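Local coordinates for ABC transporter periplasmic peptide-binding protein (Pseudoalteromonas, PDB 4QFL) that binds dipeptides in the periplasm, here captured with Ala-Phe, and probably delivers them to an ABC transporter for uptake, at residues Asn169-Phe174 with Lys473-Thr478; Ser342-Pro347 with Leu482-Tyr487. All blocks are in the same frame, centred on the assembly; numbering follows the deposited sequence.

Overall arrangement
Both contacts set a loop carrying a type I turn against the consecutive helices 465-475 and 480-497: interaction 1 uses the end of the first helix, interaction 2 the first turns of the second. They lie on the same side of the molecule, their centres 14 Å apart and each about 21 Å from the centre of the chain, and both are only partly buried. Interaction 1 relies on backbone carbonyls, a serine and one leucine; interaction 2 adds an indole laid against an arginine and a lysine-glutamate salt bridge. Arg483 of interaction 2 joins them, its NE reaching Ala474 O of interaction 1 in a weak hydrogen bond.

Interaction 1. Residues Asn169-Phe174 with Lys473-Thr478; sequences NAESSF and KALDTT
Glu171 and Leu475 bring the two backbones closest, their CA atoms 4.8 Å apart, where the type I turn Glu171-Phe174 meets the chain at the end of helix 465-475. Ser172 N donates to Leu475 O at 3.0 Å, lying in the carbonyl plane on a lone pair although the bond is bent (144° at the hydrogen). Glu171 CA adds a CA-H...O contact of 3.4 Å to the same Leu475 O. The Ser172 hydroxyl, swung between its backbone N and carbonyl carbon (chi1 51°), gives a second bond, OG to Thr477 O at 3.1 Å, approaching from above that carbonyl's plane. Leu475 turns its CD2 branch to Ser173: CD2 lies 3.5 Å from Ser173 OG, and Asp441 touches both side chains. At the outer margin a water lies 2.7 Å from Ala170 O and also close to Asp476 OD1, bridging the segments. Ser172 therefore binds two carbonyls, Leu475 O through its amide and Thr477 O through its hydroxyl. Both gain donors from the loop after strand 162-167, so the join combines two directed bonds to main-chain carbonyls with apolar cover from Leu475.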
loop_
_atom_site.group_PDB
_atom_site.type_symbol
_atom_site.label_atom_id
_atom_site.label_comp_id
_atom_site.label_asym_id
_atom_site.label_seq_id
_atom_site.Cartn_x
_atom_site.Cartn_y
_atom_site.Cartn_z
ATOM N N ASN A 169 -24.093 -6.609 3.225
ATOM C CA ASN A 169 -23.986 -6.409 4.667
ATOM C C ASN A 169 -23.338 -5.047 4.949
ATOM O O ASN A 169 -22.626 -4.503 4.109
ATOM C CB ASN A 169 -23.142 -7.526 5.307
ATOM C CG ASN A 169 -23.785 -8.904 5.186
ATOM O OD1 ASN A 169 -24.683 -9.256 5.957
ATOM N ND2 ASN A 169 -23.319 -9.697 4.224
ATOM N N ALA A 170 -23.580 -4.488 6.125
ATOM C CA ALA A 170 -22.857 -3.286 6.506
ATOM C C ALA A 170 -21.408 -3.653 6.823
ATOM O O ALA A 170 -21.125 -4.720 7.368
ATOM C CB ALA A 170 -23.517 -2.617 7.699
ATOM N N GLU A 171 -20.493 -2.778 6.432
ATOM C CA GLU A 171 -19.097 -2.865 6.828
ATOM C C GLU A 171 -18.702 -1.450 7.188
ATOM O O GLU A 171 -18.836 -0.552 6.369
ATOM C CB GLU A 171 -18.211 -3.366 5.676
ATOM C CG GLU A 171 -18.330 -4.855 5.384
ATOM C CD GLU A 171 -17.186 -5.411 4.530
ATOM O OE1 GLU A 171 -17.200 -6.633 4.236
ATOM O OE2 GLU A 171 -16.272 -4.644 4.163
ATOM N N SER A 172 -18.225 -1.244 8.407
ATOM C CA SER A 172 -17.930 0.104 8.864
ATOM C C SER A 172 -16.680 0.667 8.218
ATOM O O SER A 172 -16.371 1.837 8.392
ATOM C CB SER A 172 -17.817 0.155 10.386
ATOM O OG SER A 172 -16.927 -0.829 10.878
ATOM N N SER A 173 -15.969 -0.158 7.456
ATOM C CA SER A 173 -14.738 0.288 6.811
ATOM C C SER A 173 -15.005 0.708 5.387
ATOM O O SER A 173 -14.093 1.101 4.672
ATOM C CB SER A 173 -13.697 -0.831 6.814
ATOM O OG SER A 173 -14.204 -1.977 6.149
ATOM N N PHE A 174 -16.258 0.639 4.967
ATOM C CA PHE A 174 -16.562 0.770 3.546
ATOM C C PHE A 174 -16.111 2.098 2.906
ATOM O O PHE A 174 -15.354 2.106 1.936
ATOM C CB PHE A 174 -18.045 0.521 3.294
ATOM C CG PHE A 174 -18.438 0.701 1.874
ATOM C CD1 PHE A 174 -18.179 -0.292 0.953
ATOM C CD2 PHE A 174 -19.036 1.882 1.450
ATOM C CE1 PHE A 174 -18.527 -0.119 -0.374
ATOM C CE2 PHE A 174 -19.379 2.061 0.137
ATOM C CZ PHE A 174 -19.128 1.061 -0.779
ATOM N N LYS A 473 -16.633 -8.917 13.045
ATOM C CA LYS A 473 -17.401 -8.310 14.122
ATOM C C LYS A 473 -17.047 -6.830 14.283
ATOM O O LYS A 473 -17.924 -5.994 14.503
ATOM C CB LYS A 473 -17.205 -9.091 15.420
ATOM C CG LYS A 473 -17.628 -10.548 15.286
ATOM C CD LYS A 473 -17.526 -11.308 16.594
ATOM C CE LYS A 473 -18.071 -12.721 16.439
ATOM N NZ LYS A 473 -18.199 -13.407 17.750
ATOM N N ALA A 474 -15.763 -6.514 14.136
ATOM C CA ALA A 474 -15.285 -5.131 14.195
ATOM C C ALA A 474 -15.858 -4.302 13.058
ATOM O O ALA A 474 -15.956 -3.083 13.155
ATOM C CB ALA A 474 -13.762 -5.094 14.159
ATOM N N LEU A 475 -16.242 -4.966 11.976
ATOM C CA LEU A 475 -16.832 -4.285 10.837
ATOM C C LEU A 475 -18.359 -4.289 10.919
ATOM O O LEU A 475 -19.032 -3.571 10.178
ATOM C CB LEU A 475 -16.361 -4.929 9.538
ATOM C CG LEU A 475 -14.866 -4.756 9.264
ATOM C CD1 LEU A 475 -14.526 -5.305 7.898
ATOM C CD2 LEU A 475 -14.443 -3.299 9.369
ATOM N N ASP A 476 -18.894 -5.097 11.834
ATOM C CA ASP A 476 -20.342 -5.201 12.043
ATOM C C ASP A 476 -20.913 -4.014 12.814
ATOM O O ASP A 476 -22.131 -3.896 12.949
ATOM C CB ASP A 476 -20.703 -6.498 12.784
ATOM C CG ASP A 476 -20.661 -7.720 11.883
ATOM O OD1 ASP A 476 -20.703 -7.542 10.646
ATOM O OD2 ASP A 476 -20.594 -8.859 12.412
ATOM N N THR A 477 -20.039 -3.142 13.317
ATOM C CA THR A 477 -20.484 -2.002 14.116
ATOM C C THR A 477 -19.626 -0.765 13.867
ATOM O O THR A 477 -18.442 -0.880 13.570
ATOM C CB THR A 477 -20.464 -2.343 15.613
ATOM O OG1 THR A 477 -20.748 -1.166 16.382
ATOM C CG2 THR A 477 -19.103 -2.879 16.002
ATOM N N THR A 478 -20.229 0.416 13.986
ATOM C CA THR A 478 -19.506 1.669 13.809
ATOM C C THR A 478 -19.062 2.241 15.146
ATOM O O THR A 478 -18.349 3.239 15.201
ATOM C CB THR A 478 -20.375 2.714 13.130
ATOM O OG1 THR A 478 -21.486 3.011 13.981
ATOM C CG2 THR A 478 -20.873 2.202 11.791
HETATM O O HOH W 1 -22.323 -6.263 9.163
#

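Interaction 2. Residues Ser342-Pro347 with Leu482-Tyr487; sequences SWAFEP and LRKQYY
Trp343 holds CG between its backbone N and carbonyl carbon (chi1 61°), which lays the indole back over the helix toward Arg483, while Lys484 sends its chain out with CG opposite the backbone N (chi1 -171°) and bends at the last torsion to bring NZ to Glu346. The benzo end of the indole does the touching: Trp343 CZ2 sits over one face of the guanidinium, 3.7 Å from Arg483 NH1, and Trp343 CH2 meets Arg483 CB at 3.8 Å. The two planes stand 76° apart, so the indole presents its edge to the guanidinium face. That guanidinium is also held from other directions, NH2 donating to Tyr487 OH at 2.8 Å and forming a salt bridge with Asp439, NE bonding weakly to Ala474 O. Shortening Arg483 to an alanine is likely to leave Asp439 without its cationic mate, Tyr487 OH without this donor and the indole edge without its flat partner. Ala344 CB packs on Tyr487 CB at 3.8 Å, and the Tyr487 ring lies nearly parallel to that of Phe444. Lys484 NZ makes a salt bridge of 2.8 Å with Glu346 OE1, on the anti lone pair, and a weak hydrogen bond of 3.4 Å to Ala344 O. Asp488 forms a long, weak ion pair with the same NZ. Gln491, one helical turn beyond Tyr487, bonds Ala344 O and Glu346 N. The loop before helix 356-363 is thus held to helix 480-497 by a buried arginine face, Ala344 packing, Gln491 and a more exposed ion pair that solvent probably weakens.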
loop_
_atom_site.group_PDB
_atom_site.type_symbol
_atom_site.label_atom_id
_atom_site.label_comp_id
_atom_site.label_asym_id
_atom_site.label_seq_id
_atom_site.Cartn_x
_atom_site.Cartn_y
_atom_site.Cartn_z
ATOM N N SER A 342 -2.132 4.577 15.636
ATOM C CA SER A 342 -3.417 4.000 15.264
ATOM C C SER A 342 -4.379 4.117 16.445
ATOM O O SER A 342 -3.994 3.865 17.591
ATOM C CB SER A 342 -3.250 2.532 14.865
ATOM O OG SER A 342 -4.499 1.902 14.674
ATOM N N TRP A 343 -5.627 4.501 16.185
ATOM C CA TRP A 343 -6.544 4.666 17.307
ATOM C C TRP A 343 -6.851 3.361 18.024
ATOM O O TRP A 343 -7.284 3.364 19.178
ATOM C CB TRP A 343 -7.816 5.438 16.942
ATOM C CG TRP A 343 -8.750 4.893 15.878
ATOM C CD1 TRP A 343 -8.939 5.410 14.637
ATOM C CD2 TRP A 343 -9.690 3.803 16.003
ATOM N NE1 TRP A 343 -9.904 4.702 13.965
ATOM C CE2 TRP A 343 -10.380 3.707 14.776
ATOM C CE3 TRP A 343 -9.995 2.893 17.019
ATOM C CZ2 TRP A 343 -11.365 2.737 14.536
ATOM C CZ3 TRP A 343 -10.969 1.922 16.778
ATOM C CH2 TRP A 343 -11.639 1.853 15.549
ATOM N N ALA A 344 -6.596 2.243 17.360
ATOM C CA ALA A 344 -6.842 0.943 17.967
ATOM C C ALA A 344 -5.588 0.358 18.600
ATOM O O ALA A 344 -5.601 -0.784 19.060
ATOM C CB ALA A 344 -7.415 -0.030 16.934
ATOM N N PHE A 345 -4.503 1.129 18.625
ATOM C CA PHE A 345 -3.243 0.580 19.093
ATOM C C PHE A 345 -3.354 0.118 20.529
ATOM O O PHE A 345 -3.939 0.798 21.373
ATOM C CB PHE A 345 -2.114 1.592 18.973
ATOM C CG PHE A 345 -0.889 1.225 19.754
ATOM C CD1 PHE A 345 -0.060 0.199 19.336
ATOM C CD2 PHE A 345 -0.559 1.921 20.905
ATOM C CE1 PHE A 345 1.080 -0.133 20.049
ATOM C CE2 PHE A 345 0.581 1.593 21.624
ATOM C CZ PHE A 345 1.401 0.564 21.193
ATOM N N GLU A 346 -2.790 -1.049 20.794
ATOM C CA GLU A 346 -2.697 -1.560 22.147
ATOM C C GLU A 346 -1.420 -2.363 22.278
ATOM O O GLU A 346 -1.223 -3.344 21.572
ATOM C CB GLU A 346 -3.910 -2.421 22.478
ATOM C CG GLU A 346 -4.072 -2.729 23.958
ATOM C CD GLU A 346 -4.558 -1.544 24.783
ATOM O OE1 GLU A 346 -5.151 -0.587 24.228
ATOM O OE2 GLU A 346 -4.343 -1.583 26.011
ATOM N N PRO A 347 -0.534 -1.937 23.187
ATOM C CA PRO A 347 0.767 -2.590 23.371
ATOM C C PRO A 347 0.588 -4.002 23.903
ATOM O O PRO A 347 -0.210 -4.239 24.810
ATOM C CB PRO A 347 1.469 -1.698 24.397
ATOM C CG PRO A 347 0.374 -0.996 25.114
ATOM C CD PRO A 347 -0.752 -0.835 24.142
ATOM N N LEU A 482 -16.479 -0.570 20.645
ATOM C CA LEU A 482 -16.682 -1.968 20.282
ATOM C C LEU A 482 -15.619 -2.435 19.276
ATOM O O LEU A 482 -14.979 -3.467 19.478
ATOM C CB LEU A 482 -18.099 -2.171 19.739
ATOM C CG LEU A 482 -19.179 -1.756 20.751
ATOM C CD1 LEU A 482 -20.586 -1.571 20.136
ATOM C CD2 LEU A 482 -19.201 -2.766 21.896
ATOM N N ARG A 483 -15.418 -1.655 18.216
ATOM C CA ARG A 483 -14.371 -1.943 17.232
ATOM C C ARG A 483 -13.038 -2.230 17.917
ATOM O O ARG A 483 -12.371 -3.223 17.621
ATOM C CB ARG A 483 -14.227 -0.783 16.231
ATOM C CG ARG A 483 -15.504 -0.510 15.404
ATOM C CD ARG A 483 -15.243 0.344 14.176
ATOM N NE ARG A 483 -14.393 -0.358 13.219
ATOM C CZ ARG A 483 -13.744 0.225 12.218
ATOM N NH1 ARG A 483 -13.848 1.533 12.025
ATOM N NH2 ARG A 483 -12.989 -0.511 11.409
ATOM N N LYS A 484 -12.651 -1.374 18.853
ATOM C CA LYS A 484 -11.355 -1.548 19.496
ATOM C C LYS A 484 -11.263 -2.820 20.345
ATOM O O LYS A 484 -10.201 -3.422 20.456
ATOM C CB LYS A 484 -10.947 -0.325 20.308
ATOM C CG LYS A 484 -9.504 -0.428 20.785
ATOM C CD LYS A 484 -9.141 0.639 21.812
ATOM C CE LYS A 484 -8.010 0.157 22.736
ATOM N NZ LYS A 484 -6.700 0.249 22.067
ATOM N N GLN A 485 -12.376 -3.242 20.928
ATOM C CA GLN A 485 -12.397 -4.510 21.658
ATOM C C GLN A 485 -11.973 -5.650 20.754
ATOM O O GLN A 485 -11.132 -6.477 21.103
ATOM C CB GLN A 485 -13.796 -4.805 22.179
ATOM C CG GLN A 485 -14.126 -4.102 23.465
ATOM C CD GLN A 485 -15.475 -4.511 23.986
ATOM O OE1 GLN A 485 -16.434 -4.625 23.220
ATOM N NE2 GLN A 485 -15.557 -4.764 25.289
ATOM N N TYR A 486 -12.571 -5.688 19.576
ATOM C CA TYR A 486 -12.212 -6.701 18.604
ATOM C C TYR A 486 -10.792 -6.498 18.087
ATOM O O TYR A 486 -10.029 -7.454 17.972
ATOM C CB TYR A 486 -13.244 -6.741 17.473
ATOM C CG TYR A 486 -14.588 -7.200 17.978
ATOM C CD1 TYR A 486 -14.724 -8.446 18.577
ATOM C CD2 TYR A 486 -15.712 -6.394 17.886
ATOM C CE1 TYR A 486 -15.947 -8.882 19.063
ATOM C CE2 TYR A 486 -16.949 -6.828 18.373
ATOM C CZ TYR A 486 -17.054 -8.074 18.959
ATOM O OH TYR A 486 -18.259 -8.527 19.453
ATOM N N TYR A 487 -10.429 -5.253 17.800
ATOM C CA TYR A 487 -9.064 -4.976 17.368
ATOM C C TYR A 487 -8.065 -5.299 18.465
ATOM O O TYR A 487 -6.953 -5.720 18.178
ATOM C CB TYR A 487 -8.913 -3.544 16.853
ATOM C CG TYR A 487 -9.631 -3.361 15.549
ATOM C CD1 TYR A 487 -9.503 -4.307 14.536
ATOM C CD2 TYR A 487 -10.474 -2.278 15.332
ATOM C CE1 TYR A 487 -10.179 -4.170 13.341
ATOM C CE2 TYR A 487 -11.153 -2.127 14.134
ATOM C CZ TYR A 487 -11.004 -3.080 13.144
ATOM O OH TYR A 487 -11.677 -2.944 11.948
#